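Local coordinates for 2-C-methyl-D-erythritol 2,4-cyclodiphosphate synthase (Francisella tularensis subsp. tularensis, PDB 3RE3), which probably catalyses the ring closure that forms 2-C-methyl-D-erythritol 2,4-cyclodiphosphate with release of CMP, a step of non-mevalonate isoprenoid synthesis, at residues 46-51 against 61-66; 81-86 against 123-128; 117-122 against 128-133. All coordinates share one frame; numbering follows the deposited sequence. Where two conformers were deposited one is given.

Interaction 1 of 3, residues 46-51 against 61-66; sequences LIHALC and GDIGKH. With POP (pyrophosphate 2-), chain E.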
loop_
_atom_site.group_PDB
_atom_site.type_symbol
_atom_site.label_atom_id
_atom_site.label_comp_id
_atom_site.label_asym_id
_atom_site.label_seq_id
_atom_site.Cartn_x
_atom_site.Cartn_y
_atom_site.Cartn_z
ATOM N N LEU A 46 2.404 0.370 14.230
ATOM C CA LEU A 46 1.014 0.448 13.784
ATOM C C LEU A 46 0.387 1.802 14.101
ATOM O O LEU A 46 -0.194 2.444 13.235
ATOM C CB LEU A 46 0.167 -0.693 14.356
ATOM C CG LEU A 46 -1.237 -0.766 13.752
ATOM C CD1 LEU A 46 -1.954 -2.071 14.055
ATOM C CD2 LEU A 46 -2.061 0.384 14.252
ATOM N N ILE A 47 0.501 2.236 15.347
ATOM C CA ILE A 47 -0.098 3.499 15.712
ATOM C C ILE A 47 0.539 4.607 14.876
ATOM O O ILE A 47 -0.089 5.613 14.554
ATOM C CB ILE A 47 0.025 3.772 17.214
ATOM C CG1 ILE A 47 -0.880 2.805 17.976
ATOM C CG2 ILE A 47 -0.332 5.221 17.534
ATOM C CD1 ILE A 47 -1.107 3.179 19.420
ATOM N N HIS A 48 1.795 4.414 14.524
ATOM C CA HIS A 48 2.489 5.382 13.695
ATOM C C HIS A 48 1.876 5.456 12.290
ATOM O O HIS A 48 1.467 6.529 11.846
ATOM C CB HIS A 48 3.982 5.047 13.623
ATOM C CG HIS A 48 4.815 6.127 13.008
ATOM N ND1 HIS A 48 5.944 6.628 13.612
ATOM C CD2 HIS A 48 4.690 6.789 11.832
ATOM C CE1 HIS A 48 6.477 7.562 12.842
ATOM N NE2 HIS A 48 5.734 7.678 11.759
ATOM N N ALA A 49 1.787 4.323 11.600
ATOM C CA ALA A 49 1.198 4.322 10.274
ATOM C C ALA A 49 -0.258 4.831 10.354
ATOM O O ALA A 49 -0.750 5.521 9.458
ATOM C CB ALA A 49 1.253 2.933 9.682
ATOM N N LEU A 50 -0.932 4.500 11.451
ATOM C CA LEU A 50 -2.324 4.888 11.656
ATOM C C LEU A 50 -2.482 6.401 11.769
ATOM O O LEU A 50 -3.333 6.975 11.116
ATOM C CB LEU A 50 -2.882 4.209 12.899
ATOM C CG LEU A 50 -4.287 4.605 13.308
ATOM C CD1 LEU A 50 -5.246 4.289 12.192
ATOM C CD2 LEU A 50 -4.688 3.858 14.562
ATOM N N CYS A 51 -1.663 7.039 12.600
ATOM C CA CYS A 51 -1.641 8.494 12.697
ATOM C C CYS A 51 -1.349 9.130 11.349
ATOM O O CYS A 51 -2.011 10.080 10.949
ATOM C CB CYS A 51 -0.597 8.950 13.705
ATOM S SG CYS A 51 -0.989 8.523 15.407
ATOM N N GLY A 61 -0.315 16.431 6.328
ATOM C CA GLY A 61 1.028 15.868 6.269
ATOM C C GLY A 61 1.266 14.599 7.069
ATOM O O GLY A 61 0.649 13.572 6.784
ATOM N N ASP A 62 2.246 14.608 7.964
ATOM C CA ASP A 62 2.505 13.431 8.800
ATOM C C ASP A 62 2.656 13.807 10.266
ATOM O O ASP A 62 2.554 14.973 10.625
ATOM C CB ASP A 62 3.733 12.650 8.302
ATOM C CG ASP A 62 4.943 13.549 8.049
ATOM O OD1 ASP A 62 5.008 14.643 8.657
ATOM O OD2 ASP A 62 5.826 13.161 7.242
ATOM N N ILE A 63 2.887 12.813 11.114
ATOM C CA ILE A 63 3.056 13.057 12.537
ATOM C C ILE A 63 4.219 14.014 12.765
ATOM O O ILE A 63 4.210 14.796 13.716
ATOM C CB ILE A 63 3.311 11.748 13.285
ATOM C CG1 ILE A 63 2.483 10.638 12.648
ATOM C CG2 ILE A 63 2.959 11.888 14.756
ATOM C CD1 ILE A 63 3.068 9.265 12.834
ATOM N N GLY A 64 5.209 13.957 11.876
ATOM C CA GLY A 64 6.368 14.831 11.934
ATOM C C GLY A 64 6.063 16.317 11.860
ATOM O O GLY A 64 6.722 17.119 12.521
ATOM N N LYS A 65 5.072 16.691 11.053
ATOM C CA LYS A 65 4.661 18.091 10.943
ATOM C C LYS A 65 4.184 18.651 12.285
ATOM O O LYS A 65 4.311 19.847 12.552
ATOM C CB LYS A 65 3.539 18.243 9.913
ATOM C CG LYS A 65 3.907 18.984 8.626
ATOM C CD LYS A 65 2.626 19.539 7.968
ATOM C CE LYS A 65 2.797 19.856 6.480
ATOM N NZ LYS A 65 1.502 19.801 5.721
ATOM N N HIS A 66 3.581 17.794 13.101
ATOM C CA HIS A 66 2.998 18.213 14.377
ATOM C C HIS A 66 3.799 17.982 15.674
ATOM O O HIS A 66 3.338 18.350 16.762
ATOM C CB HIS A 66 1.581 17.664 14.479
ATOM C CG HIS A 66 0.757 17.962 13.269
ATOM N ND1 HIS A 66 -0.121 19.022 13.208
ATOM C CD2 HIS A 66 0.725 17.377 12.048
ATOM C CE1 HIS A 66 -0.682 19.058 12.013
ATOM N NE2 HIS A 66 -0.186 18.070 11.290
HETATM P P1 POP E . 9.710 4.869 11.659
HETATM O O1 POP E . 8.781 6.005 11.295
HETATM O O2 POP E . 10.234 4.237 10.388
HETATM O O3 POP E . 10.866 5.412 12.464
HETATM O O POP E . 8.909 3.770 12.535
HETATM P P2 POP E . 8.963 3.672 14.151
HETATM O O4 POP E . 7.783 2.847 14.606
HETATM O O5 POP E . 10.248 3.018 14.606
HETATM O O6 POP E . 8.844 5.048 14.768
#
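Ile63 lays its CD1 methyl over one face of the His48 imidazole, a CH-pi contact between helix 45-57 of the YgbB-family alpha/beta fold and the short turn of helix at 63-66. CD1 stands 25° off the ring normal, offset toward the rim. The modelled separation is too short to be trusted, so the contact can be read only as a methyl over the ring face, not as a measured spacing. His48 reaches this place because its CG is anti to the backbone N (chi1 -169°).

The opposite face of the same ring carries the pyrophosphate: O1 lies 3.2 Å from His48 CE1. The imidazole is therefore sandwiched between a methyl group and a bound anion. On the protein side Asp13 also packs against His48, consistent with a place in the active site.

The apolar part continues one helical turn on, where Cys51 CB meets Ile63 CG1 at 3.7 Å.

The 61-66 turn has its own anchors. Asp52 OD1 accepts from Ile63 N, while Asn134 of the second subunit holds Gly61 N. At the start of the turn Asp62 is the N-cap: its OD1 accepts from Lys65 N at 3.2 Å with an N-H...O angle of 138°.

Interaction 2 of 3, residues 81-86 against 123-128; sequences FFLAEI and ANILEI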
loop_
_atom_site.group_PDB
_atom_site.type_symbol
_atom_site.label_atom_id
_atom_site.label_comp_id
_atom_site.label_asym_id
_atom_site.label_seq_id
_atom_site.Cartn_x
_atom_site.Cartn_y
_atom_site.Cartn_z
ATOM N N PHE A 81 -0.835 8.064 23.436
ATOM C CA PHE A 81 -0.989 9.496 23.635
ATOM C C PHE A 81 -1.169 10.205 22.303
ATOM O O PHE A 81 -2.129 10.953 22.108
ATOM C CB PHE A 81 0.236 10.065 24.356
ATOM C CG PHE A 81 0.360 11.562 24.259
ATOM C CD1 PHE A 81 -0.192 12.377 25.232
ATOM C CD2 PHE A 81 1.032 12.152 23.198
ATOM C CE1 PHE A 81 -0.083 13.751 25.146
ATOM C CE2 PHE A 81 1.144 13.526 23.106
ATOM C CZ PHE A 81 0.585 14.326 24.081
ATOM N N PHE A 82 -0.232 9.965 21.393
ATOM C CA PHE A 82 -0.252 10.593 20.079
ATOM C C PHE A 82 -1.561 10.302 19.372
ATOM O O PHE A 82 -2.188 11.187 18.795
ATOM C CB PHE A 82 0.918 10.100 19.240
ATOM C CG PHE A 82 2.241 10.446 19.824
ATOM C CD1 PHE A 82 2.853 11.643 19.508
ATOM C CD2 PHE A 82 2.865 9.591 20.722
ATOM C CE1 PHE A 82 4.081 11.975 20.058
ATOM C CE2 PHE A 82 4.094 9.917 21.275
ATOM C CZ PHE A 82 4.699 11.111 20.943
ATOM N N LEU A 83 -1.971 9.047 19.441
ATOM C CA LEU A 83 -3.230 8.631 18.867
ATOM C C LEU A 83 -4.378 9.456 19.457
ATOM O O LEU A 83 -5.337 9.806 18.763
ATOM C CB LEU A 83 -3.447 7.150 19.120
ATOM C CG LEU A 83 -4.562 6.598 18.269
ATOM C CD1 LEU A 83 -4.309 6.983 16.825
ATOM C CD2 LEU A 83 -4.634 5.097 18.435
ATOM N N ALA A 84 -4.269 9.789 20.739
ATOM C CA ALA A 84 -5.302 10.578 21.377
ATOM C C ALA A 84 -5.245 12.031 20.905
ATOM O O ALA A 84 -6.272 12.697 20.795
ATOM C CB ALA A 84 -5.200 10.479 22.885
ATOM N N GLU A 85 -4.056 12.532 20.604
ATOM C CA GLU A 85 -3.985 13.878 20.057
ATOM C C GLU A 85 -4.537 13.909 18.641
ATOM O O GLU A 85 -5.227 14.843 18.263
ATOM C CB GLU A 85 -2.565 14.432 20.113
ATOM C CG GLU A 85 -2.347 15.411 21.257
ATOM C CD GLU A 85 -2.874 14.893 22.588
ATOM O OE1 GLU A 85 -3.482 15.692 23.334
ATOM O OE2 GLU A 85 -2.681 13.694 22.894
ATOM N N ILE A 86 -4.242 12.875 17.861
ATOM C CA ILE A 86 -4.796 12.763 16.519
ATOM C C ILE A 86 -6.330 12.674 16.559
ATOM O O ILE A 86 -7.016 13.188 15.674
ATOM C CB ILE A 86 -4.155 11.583 15.731
ATOM C CG1 ILE A 86 -2.879 12.056 15.043
ATOM C CG2 ILE A 86 -5.096 11.033 14.680
ATOM C CD1 ILE A 86 -1.793 12.470 16.011
ATOM N N ALA A 123 -9.771 1.030 19.143
ATOM C CA ALA A 123 -11.167 1.408 18.988
ATOM C C ALA A 123 -11.594 2.270 20.172
ATOM O O ALA A 123 -12.392 3.196 20.027
ATOM C CB ALA A 123 -12.062 0.178 18.891
ATOM N N ASN A 124 -11.073 1.934 21.347
ATOM C CA ASN A 124 -11.419 2.653 22.553
ATOM C C ASN A 124 -10.908 4.076 22.496
ATOM O O ASN A 124 -11.662 5.020 22.682
ATOM C CB ASN A 124 -10.872 1.939 23.788
ATOM C CG ASN A 124 -11.366 2.555 25.080
ATOM O OD1 ASN A 124 -12.504 2.348 25.479
ATOM N ND2 ASN A 124 -10.512 3.318 25.736
ATOM N N ILE A 125 -9.619 4.227 22.230
ATOM C CA ILE A 125 -9.008 5.556 22.206
ATOM C C ILE A 125 -9.686 6.417 21.146
ATOM O O ILE A 125 -9.900 7.612 21.335
ATOM C CB ILE A 125 -7.509 5.514 21.890
ATOM C CG1 ILE A 125 -6.748 4.829 23.019
ATOM C CG2 ILE A 125 -6.977 6.927 21.670
ATOM C CD1 ILE A 125 -5.645 3.928 22.528
ATOM N N LEU A 126 -10.011 5.790 20.023
ATOM C CA LEU A 126 -10.559 6.487 18.878
ATOM C C LEU A 126 -12.068 6.626 18.994
ATOM O O LEU A 126 -12.701 7.356 18.225
ATOM C CB LEU A 126 -10.202 5.740 17.600
ATOM C CG LEU A 126 -8.734 5.794 17.182
ATOM C CD1 LEU A 126 -8.499 4.929 15.952
ATOM C CD2 LEU A 126 -8.330 7.242 16.922
ATOM N N GLU A 127 -12.637 5.910 19.957
ATOM C CA GLU A 127 -14.068 5.958 20.206
ATOM C C GLU A 127 -14.850 5.603 18.955
ATOM O O GLU A 127 -15.710 6.357 18.516
ATOM C CB GLU A 127 -14.450 7.337 20.714
ATOM C CG GLU A 127 -13.710 7.711 21.970
ATOM C CD GLU A 127 -13.824 9.175 22.284
ATOM O OE1 GLU A 127 -14.971 9.685 22.334
ATOM O OE2 GLU A 127 -12.761 9.811 22.466
ATOM N N ILE A 128 -14.511 4.461 18.367
ATOM C CA ILE A 128 -15.298 3.867 17.300
ATOM C C ILE A 128 -15.577 2.424 17.690
ATOM O O ILE A 128 -15.090 1.935 18.708
ATOM C CB ILE A 128 -14.525 3.821 15.987
ATOM C CG1 ILE A 128 -13.301 2.906 16.151
ATOM C CG2 ILE A 128 -14.123 5.207 15.547
ATOM C CD1 ILE A 128 -12.021 3.463 15.583
#
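Leu83 points from helix 79-92 into the groove between Ile125 and Leu126 near the C-terminal end of helix 115-126. Starting at the root, its CB packs on Ile47 CG2 of helix 45-57. CG is the branch point that meets both partners, with Leu126 CD2 at 4.1 Å and Ile125 CG2 at 4.2 Å. Beyond it CD1 comes within 4.0 Å of Leu126 CD2 and also touches Leu50 and Cys51, while CD2 turns to Leu122. Chi1 of -166° sets CG opposite the backbone N and sends the isobutyl group across the Leu126 side chain at about a right angle.

One residue further along, Ala84 is small enough for the helix backbone itself to be touched: Ile125 CG2 sits 4.0 Å from Ala84 CA. Just past the contact helix 115-126 stops in a Schellman motif. Glu127 takes positive phi, and Ile128 N bonds back to Ala123 O at 3.0 Å.

No hydrogen bond joins the two segments. Methyls and a methine meet methyls, with one methyl on backbone CH, at ordinary van der Waals spacing. Dispersion and the exclusion of water hold the contact, and with no polar bond to set the register, the fit depends on side-chain shape.

Interaction 3 of 3, residues 117-122 against 128-133; sequences KMRACL and IQISQI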
loop_
_atom_site.group_PDB
_atom_site.type_symbol
_atom_site.label_atom_id
_atom_site.label_comp_id
_atom_site.label_asym_id
_atom_site.label_seq_id
_atom_site.Cartn_x
_atom_site.Cartn_y
_atom_site.Cartn_z
ATOM N N LYS A 117 -6.654 -7.647 21.035
ATOM C CA LYS A 117 -6.288 -6.690 22.050
ATOM C C LYS A 117 -6.000 -5.347 21.410
ATOM O O LYS A 117 -6.428 -4.320 21.923
ATOM C CB LYS A 117 -5.087 -7.173 22.868
ATOM C CG LYS A 117 -5.452 -8.096 24.005
ATOM C CD LYS A 117 -4.238 -8.505 24.823
ATOM C CE LYS A 117 -3.340 -9.484 24.062
ATOM N NZ LYS A 117 -2.062 -9.769 24.791
HETATM N N MSE A 118 -5.274 -5.363 20.293
HETATM C CA MSE A 118 -4.947 -4.129 19.593
HETATM C C MSE A 118 -6.216 -3.416 19.129
HETATM O O MSE A 118 -6.321 -2.193 19.227
HETATM C CB MSE A 118 -4.068 -4.391 18.380
HETATM C CG MSE A 118 -2.710 -4.995 18.682
HETATM SE SE MSE A 118 -1.801 -5.351 16.968
HETATM C CE MSE A 118 -0.215 -6.279 17.640
ATOM N N ARG A 119 -7.171 -4.184 18.616
ATOM C CA ARG A 119 -8.371 -3.603 18.059
ATOM C C ARG A 119 -9.175 -2.913 19.154
ATOM O O ARG A 119 -9.674 -1.810 18.957
ATOM C CB ARG A 119 -9.226 -4.666 17.384
ATOM C CG ARG A 119 -8.622 -5.275 16.166
ATOM C CD ARG A 119 -9.579 -6.293 15.576
ATOM N NE ARG A 119 -10.590 -5.677 14.727
ATOM C CZ ARG A 119 -11.762 -6.232 14.438
ATOM N NH1 ARG A 119 -12.611 -5.609 13.638
ATOM N NH2 ARG A 119 -12.085 -7.413 14.951
ATOM N N ALA A 120 -9.283 -3.565 20.308
ATOM C CA ALA A 120 -10.072 -3.049 21.415
ATOM C C ALA A 120 -9.417 -1.787 21.954
ATOM O O ALA A 120 -10.071 -0.768 22.201
ATOM C CB ALA A 120 -10.188 -4.091 22.509
ATOM N N CYS A 121 -8.113 -1.876 22.122
ATOM C CA CYS A 121 -7.309 -0.770 22.599
ATOM C C CYS A 121 -7.498 0.473 21.739
ATOM O O CYS A 121 -7.748 1.552 22.255
ATOM C CB CYS A 121 -5.827 -1.175 22.613
ATOM S SG CYS A 121 -4.679 0.165 22.905
ATOM N N LEU A 122 -7.365 0.324 20.428
ATOM C CA LEU A 122 -7.409 1.479 19.552
ATOM C C LEU A 122 -8.841 1.960 19.303
ATOM O O LEU A 122 -9.093 3.159 19.243
ATOM C CB LEU A 122 -6.701 1.189 18.230
ATOM C CG LEU A 122 -5.346 0.469 18.237
ATOM C CD1 LEU A 122 -4.997 0.073 16.814
ATOM C CD2 LEU A 122 -4.228 1.293 18.854
ATOM N N ILE A 128 -14.511 4.461 18.367
ATOM C CA ILE A 128 -15.298 3.867 17.300
ATOM C C ILE A 128 -15.577 2.424 17.690
ATOM O O ILE A 128 -15.090 1.935 18.708
ATOM C CB ILE A 128 -14.525 3.821 15.987
ATOM C CG1 ILE A 128 -13.301 2.906 16.151
ATOM C CG2 ILE A 128 -14.123 5.207 15.547
ATOM C CD1 ILE A 128 -12.021 3.463 15.583
ATOM N N GLN A 129 -16.333 1.734 16.853
ATOM C CA GLN A 129 -16.604 0.325 17.075
ATOM C C GLN A 129 -15.401 -0.530 16.677
ATOM O O GLN A 129 -14.669 -0.206 15.738
ATOM C CB GLN A 129 -17.845 -0.107 16.291
ATOM C CG GLN A 129 -19.117 0.557 16.764
ATOM C CD GLN A 129 -19.250 0.499 18.274
ATOM O OE1 GLN A 129 -19.436 -0.576 18.853
ATOM N NE2 GLN A 129 -19.136 1.657 18.925
ATOM N N ILE A 130 -15.199 -1.622 17.396
ATOM C CA ILE A 130 -14.155 -2.561 17.031
ATOM C C ILE A 130 -14.315 -2.957 15.567
ATOM O O ILE A 130 -13.327 -3.178 14.856
ATOM C CB ILE A 130 -14.179 -3.809 17.930
ATOM C CG1 ILE A 130 -13.555 -3.481 19.281
ATOM C CG2 ILE A 130 -13.402 -4.943 17.312
ATOM C CD1 ILE A 130 -13.829 -4.527 20.340
ATOM N N SER A 131 -15.556 -3.017 15.109
ATOM C CA SER A 131 -15.830 -3.471 13.757
ATOM C C SER A 131 -15.462 -2.411 12.732
ATOM O O SER A 131 -15.442 -2.662 11.527
ATOM C CB SER A 131 -17.299 -3.859 13.616
ATOM O OG SER A 131 -18.151 -2.799 14.020
ATOM N N GLN A 132 -15.169 -1.219 13.219
ATOM C CA GLN A 132 -14.725 -0.158 12.347
ATOM C C GLN A 132 -13.218 -0.112 12.156
ATOM O O GLN A 132 -12.740 0.702 11.370
ATOM C CB GLN A 132 -15.147 1.174 12.911
ATOM C CG GLN A 132 -16.601 1.506 12.733
ATOM C CD GLN A 132 -16.913 2.817 13.394
ATOM O OE1 GLN A 132 -17.168 2.868 14.594
ATOM N NE2 GLN A 132 -16.840 3.895 12.630
ATOM N N ILE A 133 -12.470 -0.935 12.896
ATOM C CA ILE A 133 -11.013 -1.030 12.689
ATOM C C ILE A 133 -10.475 -2.454 12.543
ATOM O O ILE A 133 -10.463 -3.235 13.484
ATOM C CB ILE A 133 -10.183 -0.289 13.760
ATOM C CG1 ILE A 133 -8.717 -0.690 13.618
ATOM C CG2 ILE A 133 -10.673 -0.607 15.170
ATOM C CD1 ILE A 133 -7.751 0.270 14.298
#
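The Arg119 guanidinium has the CG2 methyl of Ile130 centred over one face, 3.6 Å from CZ, and the carbonyl of Ile133 at its edge. That edge contact is the main polar bond here. Arg119 NE donates to Ile133 O at 2.7 Å with an N-H...O angle of 165°, the oxygen lying in the guanidinium plane and the nitrogen in the carbonyl plane. NH1 adds a weak bond to the same oxygen, at 3.2 Å. The arginine thus makes one strong and one weak bond to a single oxygen, which should restrict the rotation of the flat group. NH1 is also near Ile130 O, but at a poor angle. The chain bends at chi3 (83°), which turns the guanidinium toward Ile133 O; the Arg119 and Ile130 side chains cross at about a right angle.

Helix 115-126 is the helix of a beta-alpha-beta crossover between the parallel neighbours 96-105 and 133-138, and these bonds pin it to the chain entering the second strand. Beneath them the packing is apolar: Leu122 CD1 meets Ile133 CD1 at 3.7 Å in the conformer given, and Ile130 CG1 rests 4.1 Å from Ala120 CA. Ile133 also touches Ile100 of the adjoining strand, and a sodium ion lies about 6 Å from its side chain.

The third subunit borders this corner. Its Arg7 donates to Ser131 O, and its Gly59 O takes a weak bond from Arg119 NH1.

At the 3-10 turn of 130-132, Gln132 folds back on Gln129, the residue just before it. Gln132 OE1 accepts from Gln129 N at 2.7 Å, nearly straight from the donor's side (171°), although the nitrogen is tilted from the amide plane, while the other end of the amide, NE2, donates to Ser98 O.

Interaction 1 closes before interaction 2 opens, whereas the segments of interactions 2 and 3 alternate along the chain and share Ile128. The centres of interactions 1 and 2 stand about 13 Å apart. Those of interactions 2 and 3 are about 10 Å apart, and those of interactions 1 and 3 about 18 Å. Helices 45-57 and 115-126 pack on strands of the mixed sheet, and helix 79-92 touches both of them. Helix 115-126 serves both interactions 2 and 3. Even the most distant pair meets directly, through Ile47 CD1 and Leu122 CD2 at 3.7 Å. A continuous apolar layer thus runs from the pyrophosphate site at His48 to the loop 128-133 that leads into strand 133-138, with other subunits bordering interactions 1 and 3.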